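PDB 3TC8: leucine aminopeptidase from Parabacteroides distasonis, which probably acts as a zinc-dependent exopeptidase of the M28 family, with aminopeptidase or glutaminyl cyclase-like activity on peptides. Local coordinates for residues 73-78 with 159-164; 107-112 with 281-286; 128-133 with 200-205; 245-250 with 264-269. One frame throughout, in Å; residues are numbered along the deposited sequence.

Interaction 1. Residues 73-78 with 159-164; sequences TAYDGT and EDYGTP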
loop_
_atom_site.group_PDB
_atom_site.type_symbol
_atom_site.label_atom_id
_atom_site.label_comp_id
_atom_site.label_asym_id
_atom_site.label_seq_id
_atom_site.Cartn_x
_atom_site.Cartn_y
_atom_site.Cartn_z
ATOM N N THR A 73 -14.178 12.082 7.214
ATOM C CA THR A 73 -15.614 11.858 7.014
ATOM C C THR A 73 -15.853 10.918 5.844
ATOM O O THR A 73 -15.448 11.211 4.726
ATOM C CB THR A 73 -16.359 13.168 6.840
ATOM O OG1 THR A 73 -16.082 13.995 7.973
ATOM C CG2 THR A 73 -17.864 12.934 6.652
ATOM N N ALA A 74 -16.464 9.773 6.117
ATOM C CA ALA A 74 -16.798 8.813 5.090
ATOM C C ALA A 74 -17.989 9.264 4.266
ATOM O O ALA A 74 -18.712 10.221 4.632
ATOM C CB ALA A 74 -17.102 7.442 5.713
ATOM N N TYR A 75 -18.214 8.555 3.169
ATOM C CA TYR A 75 -19.293 8.882 2.226
ATOM C C TYR A 75 -20.670 8.958 2.879
ATOM O O TYR A 75 -21.534 9.680 2.385
ATOM C CB TYR A 75 -19.329 7.840 1.080
ATOM C CG TYR A 75 -19.890 6.523 1.536
ATOM C CD1 TYR A 75 -19.101 5.571 2.222
ATOM C CD2 TYR A 75 -21.232 6.242 1.361
ATOM C CE1 TYR A 75 -19.658 4.431 2.722
ATOM C CE2 TYR A 75 -21.783 5.088 1.867
ATOM C CZ TYR A 75 -21.005 4.189 2.560
ATOM O OH TYR A 75 -21.588 3.049 3.068
ATOM N N ASP A 76 -20.885 8.193 3.955
ATOM C CA ASP A 76 -22.191 8.099 4.654
ATOM C C ASP A 76 -22.239 9.037 5.837
ATOM O O ASP A 76 -23.185 8.988 6.621
ATOM C CB ASP A 76 -22.488 6.656 5.098
ATOM C CG ASP A 76 -21.542 6.119 6.135
ATOM O OD1 ASP A 76 -20.553 6.809 6.483
ATOM O OD2 ASP A 76 -21.849 5.009 6.663
ATOM N N GLY A 77 -21.240 9.896 6.002
ATOM C CA GLY A 77 -21.182 10.809 7.143
ATOM C C GLY A 77 -20.466 10.247 8.359
ATOM O O GLY A 77 -20.273 11.009 9.310
ATOM N N THR A 78 -20.085 8.978 8.388
ATOM C CA THR A 78 -19.405 8.416 9.573
ATOM C C THR A 78 -18.096 9.199 9.783
ATOM O O THR A 78 -17.313 9.387 8.842
ATOM C CB THR A 78 -19.068 6.907 9.380
ATOM O OG1 THR A 78 -20.269 6.217 9.045
ATOM C CG2 THR A 78 -18.480 6.267 10.662
ATOM N N GLU A 159 -8.364 4.208 3.290
ATOM C CA GLU A 159 -8.341 4.152 1.858
ATOM C C GLU A 159 -9.564 3.458 1.274
ATOM O O GLU A 159 -9.956 3.778 0.160
ATOM C CB GLU A 159 -7.061 3.448 1.383
ATOM C CG GLU A 159 -6.925 3.305 -0.138
ATOM C CD GLU A 159 -7.668 2.175 -0.805
ATOM O OE1 GLU A 159 -7.919 1.161 -0.108
ATOM O OE2 GLU A 159 -7.994 2.325 -2.039
ATOM N N ASP A 160 -10.070 2.473 2.020
ATOM C CA ASP A 160 -10.978 1.473 1.429
ATOM C C ASP A 160 -12.386 1.533 2.063
ATOM O O ASP A 160 -13.061 0.507 2.135
ATOM C CB ASP A 160 -10.384 0.073 1.532
ATOM C CG ASP A 160 -10.612 -0.752 0.304
ATOM O OD1 ASP A 160 -11.099 -0.248 -0.716
ATOM O OD2 ASP A 160 -10.280 -1.914 0.318
ATOM N N TYR A 161 -12.817 2.739 2.393
ATOM C CA TYR A 161 -14.130 3.026 2.994
ATOM C C TYR A 161 -14.991 3.830 2.004
ATOM O O TYR A 161 -15.914 4.531 2.405
ATOM C CB TYR A 161 -13.945 3.763 4.341
ATOM C CG TYR A 161 -14.932 3.443 5.451
ATOM C CD1 TYR A 161 -16.297 3.788 5.379
ATOM C CD2 TYR A 161 -14.494 2.864 6.634
ATOM C CE1 TYR A 161 -17.123 3.535 6.447
ATOM C CE2 TYR A 161 -15.325 2.651 7.718
ATOM C CZ TYR A 161 -16.654 3.000 7.596
ATOM O OH TYR A 161 -17.482 2.784 8.690
ATOM N N GLY A 162 -14.735 3.695 0.715
ATOM C CA GLY A 162 -15.501 4.396 -0.298
ATOM C C GLY A 162 -16.863 3.785 -0.519
ATOM O O GLY A 162 -17.183 2.689 -0.043
ATOM N N THR A 163 -17.692 4.518 -1.247
ATOM C CA THR A 163 -19.084 4.146 -1.494
ATOM C C THR A 163 -19.170 2.701 -1.962
ATOM O O THR A 163 -18.542 2.336 -2.969
ATOM C CB THR A 163 -19.694 5.045 -2.579
ATOM O OG1 THR A 163 -19.524 6.410 -2.180
ATOM C CG2 THR A 163 -21.174 4.715 -2.789
ATOM N N PRO A 164 -20.012 1.871 -1.316
ATOM C CA PRO A 164 -20.134 0.484 -1.767
ATOM C C PRO A 164 -21.138 0.319 -2.906
ATOM O O PRO A 164 -21.992 1.183 -3.162
ATOM C CB PRO A 164 -20.597 -0.239 -0.510
ATOM C CG PRO A 164 -21.347 0.782 0.233
ATOM C CD PRO A 164 -20.667 2.084 -0.021
HETATM O O HOH W 1 -15.823 7.264 2.245
HETATM O O HOH W 2 -20.095 3.405 8.477
#
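Thr78 OG1 is gripped twice: it donates to Asp76 OD1 at 2.6 Å and accepts from a water that also lies in the ring plane of Tyr161, hydrogen-bonded to Tyr161 OH at 2.7 Å. The backbone Thr78 N reaches the same Asp76 OD1, an Asx turn, with both donors coming from one face of the carboxylate. A second water ties the backbones, taking the hydrogen of Tyr75 N and giving one to Tyr161 O (2.7 Å). The segment 73-78 is the turn of a beta hairpin between strands 64-73 and 79-89, a type I turn from Ala74 to Gly77. The other side is the loop after strand 150-156, whose Asp160 binds the zinc ion. Tyr75 brings the two together. Its CG sits between the backbone N and the carbonyl carbon (chi1 74°), which lays the ring against 161-164. Thr163 CA rests over the centre of one face, a CH-pi contact 4.0 Å from the centroid, while Asp76 CB lies toward the rim of the opposite face. Tyr161 O comes to the ring edge, and Pro164 CD packs 3.3 Å from Tyr75 CZ. Tyr75 OH is hydrogen-bonded to Tyr108 OH. A serine at Tyr75 would probably open a gap beside Thr163 and Pro164 and leave Tyr108 OH without its hydroxyl partner. Just before Tyr75, Ala74 CB meets Tyr161 CD1 at 3.8 Å.

Interaction 2. Residues 107-112 with 281-286; sequences PYSDHD and HTQKDN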
loop_
_atom_site.group_PDB
_atom_site.type_symbol
_atom_site.label_atom_id
_atom_site.label_comp_id
_atom_site.label_asym_id
_atom_site.label_seq_id
_atom_site.Cartn_x
_atom_site.Cartn_y
_atom_site.Cartn_z
ATOM N N PRO A 107 -14.876 -2.162 5.277
ATOM C CA PRO A 107 -15.952 -2.636 6.172
ATOM C C PRO A 107 -17.050 -3.455 5.491
ATOM O O PRO A 107 -17.978 -3.883 6.155
ATOM C CB PRO A 107 -16.509 -1.355 6.751
ATOM C CG PRO A 107 -16.278 -0.333 5.684
ATOM C CD PRO A 107 -14.909 -0.685 5.176
ATOM N N TYR A 108 -16.918 -3.606 4.197
ATOM C CA TYR A 108 -17.885 -4.256 3.342
ATOM C C TYR A 108 -17.200 -5.304 2.478
ATOM O O TYR A 108 -15.995 -5.244 2.248
ATOM C CB TYR A 108 -18.575 -3.255 2.398
ATOM C CG TYR A 108 -19.028 -1.977 3.029
ATOM C CD1 TYR A 108 -19.887 -1.960 4.116
ATOM C CD2 TYR A 108 -18.546 -0.762 2.579
ATOM C CE1 TYR A 108 -20.287 -0.770 4.685
ATOM C CE2 TYR A 108 -18.919 0.460 3.163
ATOM C CZ TYR A 108 -19.776 0.426 4.224
ATOM O OH TYR A 108 -20.176 1.623 4.770
ATOM N N SER A 109 -17.967 -6.265 2.028
ATOM C CA SER A 109 -17.551 -7.241 1.010
ATOM C C SER A 109 -18.505 -7.118 -0.173
ATOM O O SER A 109 -19.245 -8.030 -0.502
ATOM C CB SER A 109 -17.515 -8.643 1.583
ATOM O OG SER A 109 -16.676 -8.696 2.717
ATOM N N ASP A 110 -18.492 -5.921 -0.788
ATOM C CA ASP A 110 -19.575 -5.516 -1.673
ATOM C C ASP A 110 -19.527 -6.111 -3.064
ATOM O O ASP A 110 -20.476 -5.938 -3.793
ATOM C CB ASP A 110 -19.730 -3.990 -1.702
ATOM C CG ASP A 110 -18.434 -3.203 -1.967
ATOM O OD1 ASP A 110 -17.351 -3.569 -1.461
ATOM O OD2 ASP A 110 -18.552 -2.138 -2.656
ATOM N N HIS A 111 -18.481 -6.878 -3.348
ATOM C CA HIS A 111 -18.407 -7.681 -4.542
ATOM C C HIS A 111 -18.575 -9.176 -4.269
ATOM O O HIS A 111 -18.458 -10.020 -5.164
ATOM C CB HIS A 111 -17.139 -7.418 -5.322
ATOM C CG HIS A 111 -17.153 -6.093 -5.993
ATOM N ND1 HIS A 111 -17.513 -5.950 -7.308
ATOM C CD2 HIS A 111 -16.921 -4.845 -5.531
ATOM C CE1 HIS A 111 -17.517 -4.663 -7.616
ATOM N NE2 HIS A 111 -17.111 -3.968 -6.572
ATOM N N ASP A 112 -18.894 -9.546 -3.038
ATOM C CA ASP A 112 -19.097 -10.938 -2.688
ATOM C C ASP A 112 -20.274 -11.484 -3.476
ATOM O O ASP A 112 -21.287 -10.823 -3.617
ATOM C CB ASP A 112 -19.331 -11.148 -1.181
ATOM C CG ASP A 112 -18.991 -12.532 -0.750
ATOM O OD1 ASP A 112 -19.852 -13.432 -0.885
ATOM O OD2 ASP A 112 -17.835 -12.719 -0.316
ATOM N N HIS A 281 -12.580 -7.351 -2.697
ATOM C CA HIS A 281 -13.817 -6.855 -2.084
ATOM C C HIS A 281 -14.857 -7.976 -1.863
ATOM O O HIS A 281 -16.073 -7.767 -1.929
ATOM C CB HIS A 281 -14.363 -5.613 -2.813
ATOM C CG HIS A 281 -13.523 -4.411 -2.537
ATOM N ND1 HIS A 281 -13.871 -3.137 -2.917
ATOM C CD2 HIS A 281 -12.333 -4.300 -1.881
ATOM C CE1 HIS A 281 -12.919 -2.298 -2.525
ATOM N NE2 HIS A 281 -11.986 -2.973 -1.877
ATOM N N THR A 282 -14.326 -9.150 -1.584
ATOM C CA THR A 282 -15.109 -10.299 -1.153
ATOM C C THR A 282 -14.545 -10.862 0.136
ATOM O O THR A 282 -13.418 -10.543 0.554
ATOM C CB THR A 282 -15.074 -11.461 -2.189
ATOM O OG1 THR A 282 -13.848 -12.216 -2.064
ATOM C CG2 THR A 282 -15.291 -11.020 -3.627
ATOM N N GLN A 283 -15.310 -11.761 0.764
ATOM C CA GLN A 283 -14.846 -12.464 1.936
ATOM C C GLN A 283 -13.615 -13.312 1.721
ATOM O O GLN A 283 -12.901 -13.597 2.704
ATOM C CB GLN A 283 -15.970 -13.333 2.500
ATOM C CG GLN A 283 -17.049 -12.510 3.221
ATOM C CD GLN A 283 -16.580 -12.005 4.545
ATOM O OE1 GLN A 283 -16.484 -12.798 5.491
ATOM N NE2 GLN A 283 -16.269 -10.712 4.639
ATOM N N LYS A 284 -13.319 -13.647 0.476
ATOM C CA LYS A 284 -12.141 -14.448 0.175
ATOM C C LYS A 284 -10.838 -13.668 0.065
ATOM O O LYS A 284 -9.809 -14.274 -0.206
ATOM C CB LYS A 284 -12.381 -15.244 -1.097
ATOM C CG LYS A 284 -13.303 -16.409 -0.877
ATOM C CD LYS A 284 -13.415 -17.294 -2.084
ATOM C CE LYS A 284 -14.283 -18.526 -1.870
ATOM N NZ LYS A 284 -14.620 -19.165 -3.197
ATOM N N ASP A 285 -10.834 -12.375 0.400
ATOM C CA ASP A 285 -9.569 -11.647 0.559
ATOM C C ASP A 285 -8.991 -11.936 1.962
ATOM O O ASP A 285 -8.977 -11.089 2.871
ATOM C CB ASP A 285 -9.720 -10.155 0.303
ATOM C CG ASP A 285 -8.378 -9.441 0.324
ATOM O OD1 ASP A 285 -7.339 -10.133 0.395
ATOM O OD2 ASP A 285 -8.365 -8.204 0.358
ATOM N N ASN A 286 -8.458 -13.143 2.043
ATOM C CA ASN A 286 -7.989 -13.707 3.283
ATOM C C ASN A 286 -6.577 -14.311 3.080
ATOM O O ASN A 286 -5.970 -14.185 2.014
ATOM C CB ASN A 286 -9.020 -14.710 3.858
ATOM C CG ASN A 286 -9.223 -15.877 2.990
ATOM O OD1 ASN A 286 -8.361 -16.257 2.215
ATOM N ND2 ASN A 286 -10.406 -16.476 3.074
HETATM O O HOH W 3 -16.080 -1.914 -4.011
#
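Asp112 OD2 takes the backbone hydrogen of Gln283 N at 2.9 Å, met almost head-on along its C-O bond with an N-H...O angle of 167°. From the same glutamine, NE2 donates to Ser109 OG at 2.8 Å, and the serine oxygen lies nearly in the amide plane; the bend of the Gln283 chain at chi2 folds the amide back to that position. Both ends of this bond have further partners, Ser109 OG with Thr120 O and Gln283 NE2 with Pro121 O. A third direct bond, between backbones, runs from His111 N to His281 O (2.9 Å). Two loops on the rim of the zinc site are clasped in this way, one after strand 96-102 and one after strand 262-266, and each folds through a type I turn, Ser109 to Asp112 and Thr282 to Asp285. His281 binds the zinc through NE2, together with Asp127 and Asp160. Its other nitrogen, ND1, donates to a water at 2.8 Å, and that water passes a hydrogen to Asp110 OD2, so Asp110, in the second shell of the zinc, probably helps fix the rotation of the imidazole through this water. The carboxylate and the ring lie side by side, their planes 30° apart, and Arg106 holds Asp110 OD1 in a salt bridge. Packing finishes the contact: His111 CD2 lies 3.8 Å from His281 CB, near the plane of the metal-binding ring. Thr282 CG2 sits against His111 O at 3.7 Å, and Thr282 CB approaches Asp112 OD2.

Interaction 3. Residues 128-133 with 200-205; sequences GGSGVG and DMVGGK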
loop_
_atom_site.group_PDB
_atom_site.type_symbol
_atom_site.label_atom_id
_atom_site.label_comp_id
_atom_site.label_asym_id
_atom_site.label_seq_id
_atom_site.Cartn_x
_atom_site.Cartn_y
_atom_site.Cartn_z
ATOM N N GLY A 128 -4.590 -4.388 1.606
ATOM C CA GLY A 128 -4.117 -3.785 2.834
ATOM C C GLY A 128 -2.934 -4.537 3.424
ATOM O O GLY A 128 -1.809 -4.022 3.514
ATOM N N GLY A 129 -3.140 -5.765 3.835
ATOM C CA GLY A 129 -2.084 -6.488 4.494
ATOM C C GLY A 129 -0.830 -6.634 3.695
ATOM O O GLY A 129 0.263 -6.474 4.223
ATOM N N SER A 130 -0.949 -6.951 2.413
ATOM C CA SER A 130 0.232 -7.317 1.599
ATOM C C SER A 130 1.186 -6.145 1.453
ATOM O O SER A 130 2.394 -6.316 1.641
ATOM C CB SER A 130 -0.176 -7.837 0.240
ATOM O OG SER A 130 -0.775 -6.816 -0.558
ATOM N N GLY A 131 0.689 -4.968 1.106
ATOM C CA GLY A 131 1.569 -3.833 0.896
ATOM C C GLY A 131 2.261 -3.413 2.175
ATOM O O GLY A 131 3.447 -3.118 2.182
ATOM N N VAL A 132 1.505 -3.433 3.266
ATOM C CA VAL A 132 2.075 -3.062 4.563
ATOM C C VAL A 132 3.112 -4.100 5.009
ATOM O O VAL A 132 4.157 -3.749 5.514
ATOM C CB VAL A 132 0.969 -2.928 5.628
ATOM C CG1 VAL A 132 1.514 -2.749 7.002
ATOM C CG2 VAL A 132 0.035 -1.756 5.247
ATOM N N GLY A 133 2.821 -5.387 4.791
ATOM C CA GLY A 133 3.781 -6.421 5.209
ATOM C C GLY A 133 5.063 -6.375 4.396
ATOM O O GLY A 133 6.154 -6.541 4.956
ATOM N N ASP A 200 0.093 -2.083 -3.460
ATOM C CA ASP A 200 -1.303 -2.409 -3.153
ATOM C C ASP A 200 -1.627 -3.768 -3.760
ATOM O O ASP A 200 -1.437 -3.924 -4.953
ATOM C CB ASP A 200 -2.212 -1.303 -3.706
ATOM C CG ASP A 200 -3.652 -1.390 -3.272
ATOM O OD1 ASP A 200 -4.008 -2.208 -2.410
ATOM O OD2 ASP A 200 -4.505 -0.567 -3.761
HETATM N N MSE A 201 -2.061 -4.734 -2.966
HETATM C CA MSE A 201 -2.355 -6.068 -3.512
HETATM C C MSE A 201 -1.155 -6.681 -4.238
HETATM O O MSE A 201 -1.207 -6.982 -5.433
HETATM C CB MSE A 201 -3.644 -6.067 -4.393
HETATM C CG MSE A 201 -4.892 -5.694 -3.584
HETATM SE SE MSE A 201 -6.511 -5.827 -4.504
HETATM C CE MSE A 201 -6.838 -7.526 -4.176
ATOM N N VAL A 202 -0.097 -6.809 -3.460
ATOM C CA VAL A 202 1.177 -7.347 -3.900
ATOM C C VAL A 202 1.500 -8.708 -3.290
ATOM O O VAL A 202 2.648 -9.132 -3.300
ATOM C CB VAL A 202 2.331 -6.357 -3.666
ATOM C CG1 VAL A 202 2.149 -5.112 -4.529
ATOM C CG2 VAL A 202 2.507 -6.057 -2.211
ATOM N N GLY A 203 0.477 -9.411 -2.786
ATOM C CA GLY A 203 0.691 -10.691 -2.173
ATOM C C GLY A 203 0.052 -11.882 -2.816
ATOM O O GLY A 203 0.318 -13.019 -2.389
ATOM N N GLY A 204 -0.825 -11.702 -3.786
ATOM C CA GLY A 204 -1.592 -12.808 -4.323
ATOM C C GLY A 204 -0.760 -13.759 -5.147
ATOM O O GLY A 204 0.084 -13.342 -5.947
ATOM N N LYS A 205 -1.043 -15.056 -5.029
ATOM C CA LYS A 205 -0.392 -16.058 -5.848
ATOM C C LYS A 205 -0.528 -15.681 -7.320
ATOM O O LYS A 205 -1.644 -15.354 -7.768
ATOM C CB LYS A 205 -0.986 -17.436 -5.600
ATOM C CG LYS A 205 -0.190 -18.552 -6.226
ATOM C CD LYS A 205 -0.845 -19.914 -5.996
ATOM C CE LYS A 205 -0.202 -20.987 -6.814
ATOM N NZ LYS A 205 1.190 -21.154 -6.355
HETATM O O HOH W 4 -2.756 -3.501 -0.387
#
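Ser130 presses its CB against the backbone of the facing loop, 3.5 Å from Gly203 N and 3.8 Å from Gly203 CA. One bond farther out, its OG receives the hydrogen of Val202 N at 3.0 Å with an N-H...O angle of 152°, and Met201 CA lies 3.4 Å from the same oxygen. With chi1 at 67° OG stands between its own backbone N and carbonyl carbon, from where it also bonds to Asp126 O, one turn back in the helix, and so ties it to Val202 N of the loop. A beta carbon on Gly203 would run into Ser130 CB, and the close approach of the helix and the loop depends on the absence of a side chain at Gly203. The helix is 125-144, whose start carries the zinc ligand Asp127; the loop leaves strand 195-200, next to the edge strand 262-266, at its C-terminal end, the usual place for the active site in this alpha/beta fold. Replacing Ser130 with an alanine would probably leave Val202 N without its acceptor and Asp126 O without the hydroxyl. Beside it, Gly131 CA packs on Val202 CG2 at 3.9 Å. A water bridges the other end of the contact: it accepts from Gly128 N and from Met201 N, a selenomethionine in this crystal, and appears to give a hydrogen to Asp200 OD1 at 2.7 Å.

Interaction 4. Residues 245-250 with 264-269; sequences GAITDD and DIINYD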
loop_
_atom_site.group_PDB
_atom_site.type_symbol
_atom_site.label_atom_id
_atom_site.label_comp_id
_atom_site.label_asym_id
_atom_site.label_seq_id
_atom_site.Cartn_x
_atom_site.Cartn_y
_atom_site.Cartn_z
ATOM N N GLY A 245 -4.406 -0.857 -16.962
ATOM C CA GLY A 245 -5.513 0.091 -16.857
ATOM C C GLY A 245 -5.198 1.261 -15.943
ATOM O O GLY A 245 -4.130 1.325 -15.313
ATOM N N ALA A 246 -6.104 2.222 -15.915
ATOM C CA ALA A 246 -6.075 3.309 -14.953
ATOM C C ALA A 246 -6.778 2.860 -13.672
ATOM O O ALA A 246 -7.897 2.363 -13.745
ATOM C CB ALA A 246 -6.772 4.537 -15.491
ATOM N N ILE A 247 -6.108 2.971 -12.538
ATOM C CA ILE A 247 -6.591 2.516 -11.251
ATOM C C ILE A 247 -6.617 3.684 -10.257
ATOM O O ILE A 247 -5.607 4.312 -10.008
ATOM C CB ILE A 247 -5.724 1.353 -10.735
ATOM C CG1 ILE A 247 -5.738 0.176 -11.719
ATOM C CG2 ILE A 247 -6.180 0.925 -9.353
ATOM C CD1 ILE A 247 -4.743 -0.931 -11.448
ATOM N N THR A 248 -7.782 3.924 -9.640
ATOM C CA THR A 248 -7.911 4.894 -8.555
ATOM C C THR A 248 -7.225 4.318 -7.329
ATOM O O THR A 248 -7.538 3.225 -6.890
ATOM C CB THR A 248 -9.395 5.136 -8.225
ATOM O OG1 THR A 248 -10.060 5.640 -9.378
ATOM C CG2 THR A 248 -9.532 6.073 -7.033
ATOM N N ASP A 249 -6.248 5.036 -6.809
ATOM C CA ASP A 249 -5.511 4.557 -5.652
ATOM C C ASP A 249 -4.765 5.696 -5.002
ATOM O O ASP A 249 -4.781 6.846 -5.484
ATOM C CB ASP A 249 -4.573 3.421 -6.073
ATOM C CG ASP A 249 -4.408 2.329 -5.041
ATOM O OD1 ASP A 249 -4.761 2.544 -3.863
ATOM O OD2 ASP A 249 -3.899 1.211 -5.427
ATOM N N ASP A 250 -4.116 5.437 -3.867
ATOM C CA ASP A 250 -3.552 6.495 -3.083
ATOM C C ASP A 250 -2.541 7.343 -3.838
ATOM O O ASP A 250 -2.369 8.514 -3.541
ATOM C CB ASP A 250 -2.871 5.899 -1.818
ATOM C CG ASP A 250 -3.841 5.300 -0.767
ATOM O OD1 ASP A 250 -4.663 6.053 -0.273
ATOM O OD2 ASP A 250 -3.722 4.109 -0.443
ATOM N N ASP A 264 2.091 2.940 -8.865
ATOM C CA ASP A 264 1.350 1.899 -8.157
ATOM C C ASP A 264 1.751 0.550 -8.664
ATOM O O ASP A 264 1.626 0.307 -9.878
ATOM C CB ASP A 264 -0.156 2.127 -8.353
ATOM C CG ASP A 264 -1.039 1.365 -7.410
ATOM O OD1 ASP A 264 -0.594 0.584 -6.555
ATOM O OD2 ASP A 264 -2.313 1.587 -7.548
ATOM N N ILE A 265 2.253 -0.305 -7.771
ATOM C CA ILE A 265 2.525 -1.706 -8.044
ATOM C C ILE A 265 1.337 -2.450 -7.458
ATOM O O ILE A 265 1.167 -2.500 -6.233
ATOM C CB ILE A 265 3.853 -2.170 -7.396
ATOM C CG1 ILE A 265 5.035 -1.299 -7.852
ATOM C CG2 ILE A 265 4.087 -3.650 -7.680
ATOM C CD1 ILE A 265 6.348 -1.634 -7.246
ATOM N N ILE A 266 0.517 -3.026 -8.328
ATOM C CA ILE A 266 -0.794 -3.572 -7.968
ATOM C C ILE A 266 -1.184 -4.674 -8.904
ATOM O O ILE A 266 -1.023 -4.557 -10.116
ATOM C CB ILE A 266 -1.872 -2.440 -7.912
ATOM C CG1 ILE A 266 -3.247 -3.019 -7.574
ATOM C CG2 ILE A 266 -1.922 -1.610 -9.184
ATOM C CD1 ILE A 266 -4.278 -1.966 -7.177
ATOM N N ASN A 267 -1.701 -5.751 -8.349
ATOM C CA ASN A 267 -2.216 -6.857 -9.159
ATOM C C ASN A 267 -3.407 -6.369 -10.000
ATOM O O ASN A 267 -4.421 -5.925 -9.453
ATOM C CB ASN A 267 -2.585 -7.975 -8.178
ATOM C CG ASN A 267 -2.921 -9.301 -8.851
ATOM O OD1 ASN A 267 -2.837 -9.451 -10.090
ATOM N ND2 ASN A 267 -3.306 -10.277 -8.026
ATOM N N TYR A 268 -3.278 -6.461 -11.321
ATOM C CA TYR A 268 -4.292 -6.087 -12.263
ATOM C C TYR A 268 -4.519 -7.235 -13.215
ATOM O O TYR A 268 -3.574 -7.838 -13.715
ATOM C CB TYR A 268 -3.832 -4.863 -13.069
ATOM C CG TYR A 268 -4.737 -4.449 -14.197
ATOM C CD1 TYR A 268 -5.926 -3.775 -13.957
ATOM C CD2 TYR A 268 -4.362 -4.665 -15.515
ATOM C CE1 TYR A 268 -6.755 -3.367 -15.013
ATOM C CE2 TYR A 268 -5.170 -4.268 -16.570
ATOM C CZ TYR A 268 -6.356 -3.609 -16.323
ATOM O OH TYR A 268 -7.177 -3.189 -17.350
ATOM N N ASP A 269 -5.783 -7.496 -13.530
ATOM C CA ASP A 269 -6.170 -8.518 -14.497
ATOM C C ASP A 269 -6.929 -7.887 -15.635
ATOM O O ASP A 269 -8.068 -7.519 -15.409
ATOM C CB ASP A 269 -7.060 -9.523 -13.824
ATOM C CG ASP A 269 -7.466 -10.676 -14.759
ATOM O OD1 ASP A 269 -7.253 -10.585 -16.007
ATOM O OD2 ASP A 269 -7.981 -11.637 -14.202
#
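The Tyr268 ring carries Gly245 N on one face, 3.4 Å above the plane and displaced toward the hydroxyl end of the ring. Ile247 CD1 approaches the same ring obliquely, 4.0 Å from Tyr268 CD1. Gly245 has no beta carbon to obstruct the tyrosine; one placed there would collide with Tyr268 OH. At the other end of the contact two flat carboxylates meet. Asp249 and Asp264 cross at about a right angle, their planes turned 63° from each other, with Asp249 OD2 2.7 Å from Asp264 OD2. The backbone of Asp250 steadies the first of them: Asp250 N donates to Asp249 OD1 at 3.0 Å, arriving on the anti side and 32° out of the carboxylate plane. Asp200, from strand 195-200, also brings its OD2 close to Asp249 OD2, so three acidic side chains gather here, with the zinc about 8 Å from the Asp249 side chain. In the fold, the loop 245-250 leads into helix 250-258, and the chain then returns as strand 262-266, the outermost strand on this side of the mixed sheet, lying parallel to 195-200. Ile247 and Asp249 point toward the strand segment, and Asp264, Ile266 and Tyr268 point back, every second residue; Gly245 meets Tyr268 with its backbone. Between the ring and the acids, Ile247 and Ile266 reach for each other tip to tip, with Ile247 CD1 3.7 Å from Ile266 CG2. Ile266 stretches its CG1 branch away from its own backbone nitrogen (chi1 178°), which brings CD1 to 3.6 Å from Asp249 OD2.

Interactions 3 and 4 lie nearest the middle of the chain and are buried, whereas interactions 1 and 2 sit farther out, on loops and partly exposed. Interactions 3 and 4 share neighbouring strands: Asp200 and Ile265 are backbone partners, and the acidic group of interaction 4 draws one member from segment 200-205. Interactions 1 and 2 meet through Tyr75 and Tyr108, and through Asp160 and His281 at the zinc. Their chemistry differs accordingly. Water bridges interactions 1, 2 and 3, but in interaction 1 waters supply the polar links between the segments, beside ring packing. Interaction 2 adds three direct hydrogen bonds, interaction 3 one serine and close glycine packing; interaction 4 sets apolar side chains between a tyrosine and an acidic cluster.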